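PDB 5NF4: minor fimbrium tip subunit Mfa3 from Porphyromonas gingivalis ATCC 33277, which forms part of the tip of the minor fimbriae, filaments that mediate biofilm formation and adhesion to host cells and to other oral bacteria. Local coordinates for residues Y42-A47 / T177-F182; L72-F77 / R111-V116; A86-S91 / Y100-K105; R163-Q168 / N188-Q193. All blocks are in the same frame, centred on the assembly; numbering follows the deposited sequence.

Contact 1 of 4, residues Y42-A47 / T177-F182; sequences YLLVNA and TQPLPF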
# COMPACT_ATOMS: atom_id res chain seq x y z
N TYR A 42 26.67 -4.53 -16.85
CA TYR A 42 25.51 -5.40 -17.00
C TYR A 42 25.04 -5.77 -15.61
O TYR A 42 25.80 -6.35 -14.83
CB TYR A 42 25.84 -6.64 -17.80
CG TYR A 42 26.28 -6.32 -19.20
CD1 TYR A 42 27.58 -5.91 -19.47
CD2 TYR A 42 25.39 -6.41 -20.26
CE1 TYR A 42 27.97 -5.61 -20.76
CE2 TYR A 42 25.77 -6.10 -21.54
CZ TYR A 42 27.05 -5.70 -21.79
OH TYR A 42 27.41 -5.40 -23.07
N LEU A 43 23.79 -5.43 -15.34
CA LEU A 43 23.15 -5.61 -14.04
C LEU A 43 22.07 -6.65 -14.14
O LEU A 43 21.25 -6.57 -15.05
CB LEU A 43 22.50 -4.32 -13.55
CG LEU A 43 23.29 -3.22 -12.89
CD1 LEU A 43 22.30 -2.21 -12.32
CD2 LEU A 43 24.17 -3.80 -11.83
N LEU A 44 22.05 -7.57 -13.19
CA LEU A 44 20.96 -8.51 -13.01
C LEU A 44 19.99 -7.98 -11.97
O LEU A 44 20.35 -7.83 -10.80
CB LEU A 44 21.48 -9.88 -12.60
CG LEU A 44 20.41 -10.97 -12.55
CD1 LEU A 44 19.86 -11.24 -13.93
CD2 LEU A 44 20.98 -12.24 -11.96
N VAL A 45 18.78 -7.68 -12.41
CA VAL A 45 17.76 -7.07 -11.55
C VAL A 45 16.82 -8.20 -11.16
O VAL A 45 16.33 -8.93 -12.03
CB VAL A 45 17.02 -5.92 -12.27
CG1 VAL A 45 15.81 -5.41 -11.44
CG2 VAL A 45 17.96 -4.76 -12.52
N ASN A 46 16.64 -8.40 -9.85
CA ASN A 46 15.62 -9.32 -9.34
C ASN A 46 14.64 -8.57 -8.48
O ASN A 46 15.03 -7.96 -7.48
CB ASN A 46 16.24 -10.46 -8.54
CG ASN A 46 15.31 -11.66 -8.44
OD1 ASN A 46 14.11 -11.52 -8.25
ND2 ASN A 46 15.87 -12.84 -8.63
N ALA A 47 13.37 -8.59 -8.90
CA ALA A 47 12.31 -7.78 -8.30
C ALA A 47 11.13 -8.65 -7.92
O ALA A 47 10.84 -9.66 -8.57
CB ALA A 47 11.87 -6.69 -9.26
N THR A 177 25.98 -12.31 -20.32
CA THR A 177 25.67 -13.65 -19.83
C THR A 177 26.04 -13.85 -18.36
O THR A 177 25.51 -14.75 -17.70
CB THR A 177 26.37 -14.74 -20.68
OG1 THR A 177 27.77 -14.43 -20.80
CG2 THR A 177 25.74 -14.82 -22.06
N GLN A 178 26.94 -13.02 -17.85
CA GLN A 178 27.34 -13.05 -16.45
C GLN A 178 27.26 -11.65 -15.82
O GLN A 178 28.30 -11.04 -15.51
CB GLN A 178 28.76 -13.59 -16.30
CG GLN A 178 28.90 -15.04 -16.69
CD GLN A 178 28.20 -15.96 -15.72
OE1 GLN A 178 28.59 -16.07 -14.55
NE2 GLN A 178 27.14 -16.62 -16.18
N PRO A 179 26.04 -11.14 -15.63
CA PRO A 179 25.87 -9.77 -15.12
C PRO A 179 26.16 -9.65 -13.63
O PRO A 179 26.17 -10.63 -12.90
CB PRO A 179 24.40 -9.44 -15.41
CG PRO A 179 23.74 -10.79 -15.43
CD PRO A 179 24.74 -11.75 -16.00
N LEU A 180 26.42 -8.43 -13.18
CA LEU A 180 26.56 -8.15 -11.75
C LEU A 180 25.17 -8.06 -11.10
O LEU A 180 24.32 -7.34 -11.59
CB LEU A 180 27.32 -6.84 -11.55
CG LEU A 180 28.68 -6.74 -12.24
CD1 LEU A 180 29.22 -5.32 -12.13
CD2 LEU A 180 29.64 -7.74 -11.66
N PRO A 181 24.95 -8.78 -9.98
CA PRO A 181 23.66 -8.63 -9.30
C PRO A 181 23.47 -7.22 -8.78
O PRO A 181 24.35 -6.65 -8.12
CB PRO A 181 23.73 -9.64 -8.14
CG PRO A 181 25.15 -10.10 -8.08
CD PRO A 181 25.76 -9.87 -9.42
N PHE A 182 22.33 -6.64 -9.10
CA PHE A 182 21.93 -5.35 -8.56
C PHE A 182 21.54 -5.52 -7.09
O PHE A 182 20.65 -6.30 -6.77
CB PHE A 182 20.76 -4.75 -9.36
CG PHE A 182 20.25 -3.45 -8.82
CD1 PHE A 182 21.11 -2.40 -8.57
CD2 PHE A 182 18.90 -3.27 -8.60
CE1 PHE A 182 20.64 -1.20 -8.10
CE2 PHE A 182 18.41 -2.07 -8.13
CZ PHE A 182 19.27 -1.03 -7.87
O HOH W 1 18.06 -6.98 -7.78

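Contact 2 of 4, residues L72-F77 / R111-V116; sequences LAMLVF and RDFFFV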
# COMPACT_ATOMS: atom_id res chain seq x y z
N LEU A 72 5.90 -4.42 -14.92
CA LEU A 72 6.90 -3.75 -14.12
C LEU A 72 7.76 -2.85 -15.00
O LEU A 72 8.43 -3.34 -15.91
CB LEU A 72 7.78 -4.78 -13.41
CG LEU A 72 8.92 -4.20 -12.57
CD1 LEU A 72 8.36 -3.40 -11.39
CD2 LEU A 72 9.87 -5.30 -12.11
N ALA A 73 7.76 -1.56 -14.71
CA ALA A 73 8.64 -0.61 -15.39
C ALA A 73 9.78 -0.24 -14.47
O ALA A 73 9.59 -0.01 -13.28
CB ALA A 73 7.89 0.63 -15.81
N MET A 74 10.98 -0.20 -15.04
CA MET A 74 12.14 0.27 -14.32
C MET A 74 12.67 1.44 -15.11
O MET A 74 12.85 1.31 -16.33
CB MET A 74 13.23 -0.82 -14.21
CG MET A 74 14.42 -0.33 -13.38
SD MET A 74 15.85 -1.44 -13.44
CE MET A 74 16.27 -1.17 -15.16
N LEU A 75 12.91 2.56 -14.44
CA LEU A 75 13.51 3.74 -15.07
C LEU A 75 14.68 4.20 -14.19
O LEU A 75 14.56 4.32 -12.96
CB LEU A 75 12.48 4.85 -15.27
CG LEU A 75 11.29 4.51 -16.18
CD1 LEU A 75 10.14 4.01 -15.33
CD2 LEU A 75 10.86 5.72 -17.05
N VAL A 76 15.81 4.45 -14.84
CA VAL A 76 17.07 4.72 -14.16
C VAL A 76 17.61 6.07 -14.64
O VAL A 76 17.61 6.36 -15.85
CB VAL A 76 18.12 3.61 -14.43
CG1 VAL A 76 19.29 3.81 -13.46
CG2 VAL A 76 17.49 2.22 -14.31
N PHE A 77 17.98 6.91 -13.69
CA PHE A 77 18.45 8.25 -14.00
C PHE A 77 19.77 8.57 -13.34
O PHE A 77 20.07 8.08 -12.26
CB PHE A 77 17.42 9.30 -13.54
CG PHE A 77 16.08 9.12 -14.17
CD1 PHE A 77 15.18 8.22 -13.60
CD2 PHE A 77 15.73 9.77 -15.34
CE1 PHE A 77 13.98 7.97 -14.18
CE2 PHE A 77 14.45 9.54 -15.91
CZ PHE A 77 13.60 8.65 -15.32
N ARG A 111 23.23 6.42 -9.61
CA ARG A 111 21.94 6.24 -10.29
C ARG A 111 20.78 6.17 -9.32
O ARG A 111 20.87 5.60 -8.23
CB ARG A 111 21.97 4.97 -11.16
CG ARG A 111 22.61 5.15 -12.55
CD ARG A 111 24.15 5.09 -12.55
NE ARG A 111 24.62 5.33 -13.89
CZ ARG A 111 24.80 6.53 -14.42
NH1 ARG A 111 24.62 7.64 -13.71
NH2 ARG A 111 25.21 6.63 -15.67
N ASP A 112 19.69 6.80 -9.75
CA ASP A 112 18.40 6.69 -9.07
C ASP A 112 17.51 5.70 -9.84
O ASP A 112 17.29 5.88 -11.03
CB ASP A 112 17.73 8.05 -9.02
CG ASP A 112 18.38 9.03 -8.05
OD1 ASP A 112 19.47 8.81 -7.48
OD2 ASP A 112 17.73 10.07 -7.82
N PHE A 113 17.02 4.65 -9.16
CA PHE A 113 16.24 3.58 -9.79
C PHE A 113 14.78 3.76 -9.36
O PHE A 113 14.52 3.90 -8.18
CB PHE A 113 16.69 2.22 -9.34
CG PHE A 113 18.04 1.79 -9.90
CD1 PHE A 113 19.22 2.37 -9.46
CD2 PHE A 113 18.09 0.77 -10.84
CE1 PHE A 113 20.44 1.93 -9.97
CE2 PHE A 113 19.28 0.35 -11.35
CZ PHE A 113 20.46 0.92 -10.91
N PHE A 114 13.87 3.69 -10.32
CA PHE A 114 12.44 3.79 -10.04
C PHE A 114 11.78 2.54 -10.58
O PHE A 114 11.96 2.19 -11.74
CB PHE A 114 11.79 5.02 -10.67
CG PHE A 114 12.31 6.32 -10.14
CD1 PHE A 114 13.55 6.80 -10.57
CD2 PHE A 114 11.56 7.07 -9.24
CE1 PHE A 114 14.03 8.01 -10.10
CE2 PHE A 114 12.04 8.29 -8.77
CZ PHE A 114 13.31 8.75 -9.20
N PHE A 115 10.94 1.91 -9.75
CA PHE A 115 10.22 0.72 -10.12
C PHE A 115 8.73 0.98 -9.90
O PHE A 115 8.33 1.40 -8.82
CB PHE A 115 10.65 -0.50 -9.30
CG PHE A 115 12.06 -0.95 -9.58
CD1 PHE A 115 13.13 -0.40 -8.88
CD2 PHE A 115 12.31 -1.89 -10.56
CE1 PHE A 115 14.42 -0.81 -9.13
CE2 PHE A 115 13.61 -2.32 -10.82
CZ PHE A 115 14.66 -1.78 -10.12
N VAL A 116 7.95 0.72 -10.94
CA VAL A 116 6.49 0.95 -10.93
C VAL A 116 5.80 -0.30 -11.49
O VAL A 116 6.07 -0.69 -12.61
CB VAL A 116 6.11 2.20 -11.76
CG1 VAL A 116 4.62 2.40 -11.77
CG2 VAL A 116 6.76 3.45 -11.14

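Contact 3 of 4, residues A86-S91 / Y100-K105; sequences AEHFSS and YVFTVK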
# COMPACT_ATOMS: atom_id res chain seq x y z
N ALA A 86 18.77 4.41 -18.37
CA ALA A 86 18.33 3.06 -18.71
C ALA A 86 16.85 2.94 -18.41
O ALA A 86 16.35 3.67 -17.57
CB ALA A 86 19.10 1.99 -17.93
N GLU A 87 16.16 2.04 -19.08
CA GLU A 87 14.79 1.73 -18.71
C GLU A 87 14.45 0.36 -19.22
O GLU A 87 15.10 -0.18 -20.15
CB GLU A 87 13.82 2.80 -19.24
CG GLU A 87 13.63 2.85 -20.72
CD GLU A 87 12.73 4.01 -21.16
OE1 GLU A 87 12.21 4.74 -20.29
OE2 GLU A 87 12.53 4.18 -22.38
N HIS A 88 13.46 -0.26 -18.60
CA HIS A 88 13.10 -1.61 -18.93
C HIS A 88 11.63 -1.83 -18.62
O HIS A 88 11.13 -1.30 -17.64
CB HIS A 88 13.93 -2.62 -18.13
CG HIS A 88 13.65 -4.03 -18.52
ND1 HIS A 88 14.44 -4.71 -19.43
CD2 HIS A 88 12.66 -4.88 -18.17
CE1 HIS A 88 13.95 -5.93 -19.60
NE2 HIS A 88 12.86 -6.04 -18.86
N PHE A 89 10.96 -2.61 -19.46
CA PHE A 89 9.57 -2.93 -19.18
C PHE A 89 9.35 -4.45 -19.23
O PHE A 89 9.82 -5.14 -20.15
CB PHE A 89 8.64 -2.21 -20.17
CG PHE A 89 7.20 -2.49 -19.92
CD1 PHE A 89 6.55 -1.83 -18.90
CD2 PHE A 89 6.52 -3.42 -20.69
CE1 PHE A 89 5.17 -2.08 -18.66
CE2 PHE A 89 5.16 -3.68 -20.45
CZ PHE A 89 4.51 -3.03 -19.43
N SER A 90 8.69 -4.98 -18.20
CA SER A 90 8.38 -6.42 -18.16
C SER A 90 6.88 -6.60 -18.05
O SER A 90 6.22 -5.80 -17.42
CB SER A 90 9.03 -7.11 -16.97
OG SER A 90 10.39 -6.76 -16.82
N SER A 91 6.38 -7.67 -18.64
CA SER A 91 4.99 -8.04 -18.46
C SER A 91 4.87 -9.56 -18.46
O SER A 91 5.72 -10.28 -19.00
CB SER A 91 4.11 -7.40 -19.54
OG SER A 91 4.47 -7.85 -20.83
N TYR A 100 10.25 -10.85 -11.22
CA TYR A 100 10.88 -10.64 -12.51
C TYR A 100 12.38 -10.67 -12.32
O TYR A 100 12.90 -10.11 -11.37
CB TYR A 100 10.46 -9.30 -13.13
CG TYR A 100 9.05 -9.36 -13.65
CD1 TYR A 100 8.76 -9.98 -14.86
CD2 TYR A 100 7.99 -8.85 -12.92
CE1 TYR A 100 7.47 -10.06 -15.33
CE2 TYR A 100 6.71 -8.92 -13.38
CZ TYR A 100 6.44 -9.53 -14.58
OH TYR A 100 5.14 -9.60 -15.03
N VAL A 101 13.06 -11.38 -13.20
CA VAL A 101 14.51 -11.30 -13.22
C VAL A 101 14.92 -11.00 -14.66
O VAL A 101 14.47 -11.66 -15.60
CB VAL A 101 15.12 -12.61 -12.69
CG1 VAL A 101 14.59 -13.79 -13.44
CG2 VAL A 101 16.66 -12.58 -12.80
N PHE A 102 15.76 -9.97 -14.83
CA PHE A 102 16.20 -9.57 -16.16
C PHE A 102 17.55 -8.85 -16.10
O PHE A 102 17.93 -8.32 -15.06
CB PHE A 102 15.15 -8.67 -16.82
CG PHE A 102 14.83 -7.41 -16.06
CD1 PHE A 102 15.56 -6.24 -16.23
CD2 PHE A 102 13.76 -7.38 -15.18
CE1 PHE A 102 15.25 -5.07 -15.53
CE2 PHE A 102 13.45 -6.23 -14.47
CZ PHE A 102 14.18 -5.06 -14.65
N THR A 103 18.23 -8.81 -17.24
CA THR A 103 19.52 -8.13 -17.34
C THR A 103 19.39 -6.78 -18.06
O THR A 103 18.70 -6.70 -19.05
CB THR A 103 20.48 -9.02 -18.06
OG1 THR A 103 20.57 -10.26 -17.34
CG2 THR A 103 21.85 -8.37 -18.15
N VAL A 104 20.04 -5.74 -17.55
CA VAL A 104 20.05 -4.42 -18.18
C VAL A 104 21.51 -3.97 -18.38
O VAL A 104 22.38 -4.26 -17.56
CB VAL A 104 19.29 -3.37 -17.36
CG1 VAL A 104 19.99 -3.09 -16.05
CG2 VAL A 104 19.17 -2.08 -18.14
N LYS A 105 21.76 -3.27 -19.48
CA LYS A 105 23.09 -2.69 -19.77
C LYS A 105 23.02 -1.17 -19.56
O LYS A 105 22.06 -0.54 -19.98
CB LYS A 105 23.51 -3.01 -21.19
CG LYS A 105 24.82 -2.40 -21.63
CD LYS A 105 25.09 -2.78 -23.08
CE LYS A 105 25.91 -1.74 -23.81
NZ LYS A 105 26.23 -2.16 -25.21

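Contact 4 of 4, residues R163-Q168 / N188-Q193; sequences RMYSNQ and NNVKLQ. With SO4 (sulfate ion), chain D.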
# COMPACT_ATOMS: atom_id res chain seq x y z
N ARG A 163 8.75 1.09 -5.92
CA ARG A 163 9.87 1.25 -5.02
C ARG A 163 10.87 2.15 -5.71
O ARG A 163 10.97 2.12 -6.94
CB ARG A 163 10.48 -0.10 -4.67
CG ARG A 163 11.45 -0.07 -3.49
CD ARG A 163 10.76 0.09 -2.17
NE ARG A 163 11.79 0.26 -1.16
CZ ARG A 163 12.30 -0.72 -0.41
NH1 ARG A 163 11.84 -1.96 -0.50
NH2 ARG A 163 13.27 -0.43 0.44
N MET A 164 11.55 2.98 -4.94
CA MET A 164 12.64 3.77 -5.51
C MET A 164 13.86 3.74 -4.62
O MET A 164 13.77 3.68 -3.37
CB MET A 164 12.18 5.21 -5.81
CG MET A 164 11.82 6.08 -4.67
SD MET A 164 11.42 7.77 -5.24
CE MET A 164 13.08 8.42 -5.46
N TYR A 165 15.03 3.75 -5.27
CA TYR A 165 16.31 3.73 -4.59
C TYR A 165 17.16 4.86 -5.15
O TYR A 165 17.46 4.87 -6.35
CB TYR A 165 17.02 2.39 -4.79
CG TYR A 165 16.21 1.17 -4.40
CD1 TYR A 165 16.20 0.70 -3.09
CD2 TYR A 165 15.47 0.48 -5.34
CE1 TYR A 165 15.48 -0.43 -2.74
CE2 TYR A 165 14.78 -0.67 -5.01
CZ TYR A 165 14.78 -1.12 -3.72
OH TYR A 165 14.07 -2.25 -3.38
N SER A 166 17.58 5.78 -4.30
CA SER A 166 18.33 6.94 -4.74
C SER A 166 19.84 6.82 -4.50
O SER A 166 20.30 6.08 -3.62
CB SER A 166 17.80 8.18 -4.02
OG SER A 166 18.00 8.01 -2.64
N ASN A 167 20.58 7.56 -5.31
CA ASN A 167 22.02 7.64 -5.20
C ASN A 167 22.71 6.27 -5.01
O ASN A 167 23.50 6.06 -4.09
CB ASN A 167 22.41 8.60 -4.06
CG ASN A 167 23.87 9.08 -4.16
OD1 ASN A 167 24.45 9.09 -5.25
ND2 ASN A 167 24.44 9.49 -3.04
N GLN A 168 22.41 5.33 -5.91
CA GLN A 168 23.04 4.02 -5.89
C GLN A 168 24.33 4.05 -6.66
O GLN A 168 24.38 4.59 -7.75
CB GLN A 168 22.12 2.99 -6.50
CG GLN A 168 20.77 2.93 -5.84
CD GLN A 168 20.84 2.38 -4.44
OE1 GLN A 168 21.11 1.20 -4.26
NE2 GLN A 168 20.58 3.23 -3.44
N ASN A 188 19.40 -7.97 -1.51
CA ASN A 188 19.53 -8.89 -2.65
C ASN A 188 18.48 -8.70 -3.72
O ASN A 188 18.69 -9.06 -4.88
CB ASN A 188 19.47 -10.33 -2.18
CG ASN A 188 20.71 -10.75 -1.44
OD1 ASN A 188 21.82 -10.41 -1.84
ND2 ASN A 188 20.53 -11.50 -0.36
N ASN A 189 17.35 -8.14 -3.33
CA ASN A 189 16.19 -8.06 -4.20
C ASN A 189 15.62 -6.67 -4.18
O ASN A 189 15.69 -6.00 -3.15
CB ASN A 189 15.08 -9.02 -3.75
CG ASN A 189 15.51 -10.46 -3.76
OD1 ASN A 189 15.58 -11.08 -4.82
ND2 ASN A 189 15.77 -11.01 -2.58
N VAL A 190 15.03 -6.27 -5.29
CA VAL A 190 14.12 -5.15 -5.33
C VAL A 190 12.81 -5.63 -4.73
O VAL A 190 12.25 -6.62 -5.19
CB VAL A 190 13.90 -4.64 -6.77
CG1 VAL A 190 12.77 -3.60 -6.82
CG2 VAL A 190 15.17 -4.04 -7.31
N LYS A 191 12.30 -4.90 -3.74
CA LYS A 191 11.10 -5.30 -3.01
C LYS A 191 10.06 -4.22 -3.20
O LYS A 191 10.17 -3.11 -2.67
CB LYS A 191 11.40 -5.51 -1.53
CG LYS A 191 12.37 -6.65 -1.23
CD LYS A 191 13.19 -6.35 0.03
CE LYS A 191 14.30 -7.36 0.24
NZ LYS A 191 14.97 -7.17 1.54
N LEU A 192 9.05 -4.56 -3.98
CA LEU A 192 8.03 -3.59 -4.35
C LEU A 192 7.06 -3.43 -3.20
O LEU A 192 6.74 -4.42 -2.54
CB LEU A 192 7.30 -4.04 -5.60
CG LEU A 192 8.22 -4.28 -6.81
CD1 LEU A 192 7.51 -5.09 -7.90
CD2 LEU A 192 8.67 -2.95 -7.35
N GLN A 193 6.62 -2.21 -2.95
CA GLN A 193 5.63 -1.94 -1.90
C GLN A 193 4.30 -1.64 -2.53
O GLN A 193 4.22 -0.78 -3.41
CB GLN A 193 6.05 -0.76 -1.03
CG GLN A 193 7.23 -1.12 -0.16
CD GLN A 193 7.89 0.10 0.46
OE1 GLN A 193 7.44 1.23 0.26
NE2 GLN A 193 8.95 -0.13 1.22
S SO4 D . 16.93 -9.86 0.61
O1 SO4 D . 15.84 -9.98 1.57
O2 SO4 D . 16.41 -9.37 -0.66
O3 SO4 D . 17.93 -8.92 1.11
O4 SO4 D . 17.53 -11.17 0.41

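Contact 1 of 4, residues Y42-A47 / T177-F182
Pro179 presses its ring into the shallow hollow between Tyr42 and Leu44, two residues whose side chains leave the same side of strand 41-49. The CG corner of the proline meets Leu44 CB at 3.7 Å, crossing that side chain at a slant, while its CB lies 4.0 Å from Tyr42 CB. On the face that carries Leu43 and Leu180, the bump is supplied by leucine: CD1 of Leu43 reaches CD1 of Phe182 at 3.9 Å, obliquely to the ring, and CG2 of Val45 approaches Phe182 CB from the next position but one. With its CG anti to the backbone N (chi1 177°), Phe182 carries its ring away from strand 41-49, to stack on Phe113 of strand 109-117.

Beneath these side chains the backbones pair in the parallel sense for two bridges, their end-to-end directions 46° apart. Leu180 N donates to Tyr42 O at 2.7 Å, Leu44 N to Leu180 O and Phe182 N to Leu44 O, the middle donor sitting above the carbonyl plane of its acceptor. A water then takes over from direct pairing, accepting from Asn46 N and donating to Phe182 O, 2.9 Å from each. Segment 42-47 lies within the propeptide, known from experiment, and the other edge of its strand is bonded to strand 99-106. Since Pro179 and Pro181 have no N-H, the only amides their segment gives to the pairing are those of Leu180 and Phe182; Leu44 N supplies the third bond, and apolar packing on both faces adds to it.

Contact 2 of 4, residues L72-F77 / R111-V116
Met74 and Phe115 lie side by side on one face of an antiparallel strand pair, with Met74 CG 3.3 Å from Phe115 CE2. The thioether sulfur serves two rings: it stands oblique to Phe115, 4.4 Å from the ring centroid, and at the edge of Phe113. Val76 covers Phe113 differently, its CG1 lying over the middle of the ring in a CH-pi contact, 3.9 Å from the centroid and 6° off the normal. The same methyl meets Arg111 CG at 3.7 Å, the arginine chain crossing the valine at about a right angle.

On the other face Phe77 and Phe114 form the aromatic pair. Their planes stand at 84°, yet the approach is oblique, with Phe77 CD1 3.7 Å from Phe114 CE1, and Leu75 O lies in plane at the edge of the Phe114 ring.

The backbone sets the register: Met74 with Phe115 and Val76 with Phe113 are non-hydrogen-bonded pairs, whereas Ala73 with Val116, Leu75 with Phe114 and Phe77 with Asp112 are hydrogen-bonded, with two N-H to O bonds each; Phe77 thus meets Phe114 on the diagonal. Farther out, Asp78 holds the Arg111 guanidinium through a salt bridge, while Ser79 and the backbone N of Asn167 bond Asp112 OD1.

Helices 122-126 and 132-140 cover the face of Ala73, Leu75, Phe114 and Val116, chiefly with methionines; strands 84-91 and 161-170 flank the pair within the sheet.

Contact 3 of 4, residues A86-S91 / Y100-K105
His88 and Phe102 make the aromatic contact here, a face-to-face stack with ring centroids 3.9 Å apart and planes only 5° from parallel. The two side chains slide past each other in opposite directions, so that Phe102 CD1 lies over the middle of the imidazole and His88 CD2 over the middle of the phenyl ring. Phe102 reaches this place with its CG between the backbone N and the carbonyl carbon (chi1 59°), whereas the CG of His88 is anti to its own N.

The stack bridges two layers. Strand 84-91 is paired with strand 71-78 and strand 99-106 with strand 41-49, and the two face each other side chain to side chain, 7.8 Å apart at the closest approach of their axes, as in the packing of a beta-sandwich.

A CH-pi contact follows at one end: Ser90 CB sits over the Tyr100 ring, 3.9 Å from its centroid and displaced toward the rim. Ser90 OG lies 3.8 Å from Phe102 CD2, oblique to the phenylalanine ring. Tyr100 OH passes along the backbone of Ser91 and is hydrogen-bonded to Val69 O.

Purely apolar contact remains at the opposite end, where Ala86 CB meets Val104 CG2 at 4.1 Å.

Contact 4 of 4, residues R163-Q168 / N188-Q193
Arg163 and Tyr165 reach across from one arm of the beta hairpin formed by strands 161-170 and 180-205 and bond the backbone of Lys191 on the other. The arginine gives NH1 to Lys191 O at 3.0 Å; the bond runs in the guanidinium plane and meets a lone pair of the carbonyl. Tyr165 OH accepts from Lys191 N at 3.2 Å, with 166° at the hydrogen, so the N-H and the C=O of Lys191 are each met by a side chain. The two grips are layered: the tyrosine hydroxyl also lies over one face of the guanidinium, and Gln193 NE2 lies over the opposite face, its amide plane turned 18° from that of the arginine. A bend at chi2 of Arg163 (74°) folds its chain alongside Lys191. Val190 CG1 fills in at the edge of the Tyr165 ring.

Asn188, Asn189 and Lys191 together hold a sulfate ion, probably from the crystallisation liquor. Its oxygens are served by separate donors: O3 by the backbone N of Asn188, O4 by Asn188 ND2 and O1 by Lys191 NZ, which also forms a salt bridge with Glu187. On the other arm, Gln168 NE2 donates to Ser166 O and to Asp185 OD1. The shortest sulfate bond comes from Asn189 ND2, 2.6 Å from O2.

Overall arrangement
The four contacts are consistent with a beta-sandwich, combining strand pairing within layers with packing between them. Contact 2 provides the aromatic centre: it lies 10 Å from contact 3 and 9 Å from contact 4, centre to centre, and shares backbone bonds with both, such as Met74 to His88 and Arg111 to Gln168. Contact 1 lies across the core, 14 Å from contact 2, with Val45 CG1 3.8 Å from Phe115 CE2. It joins contact 3 through Val45 N and Phe102 O, and contact 4 through Asn46 O and Val190 N. Contacts 3 and 4 do not touch, their nearest atoms being about 6 Å apart; the sulfate belongs to contact 4.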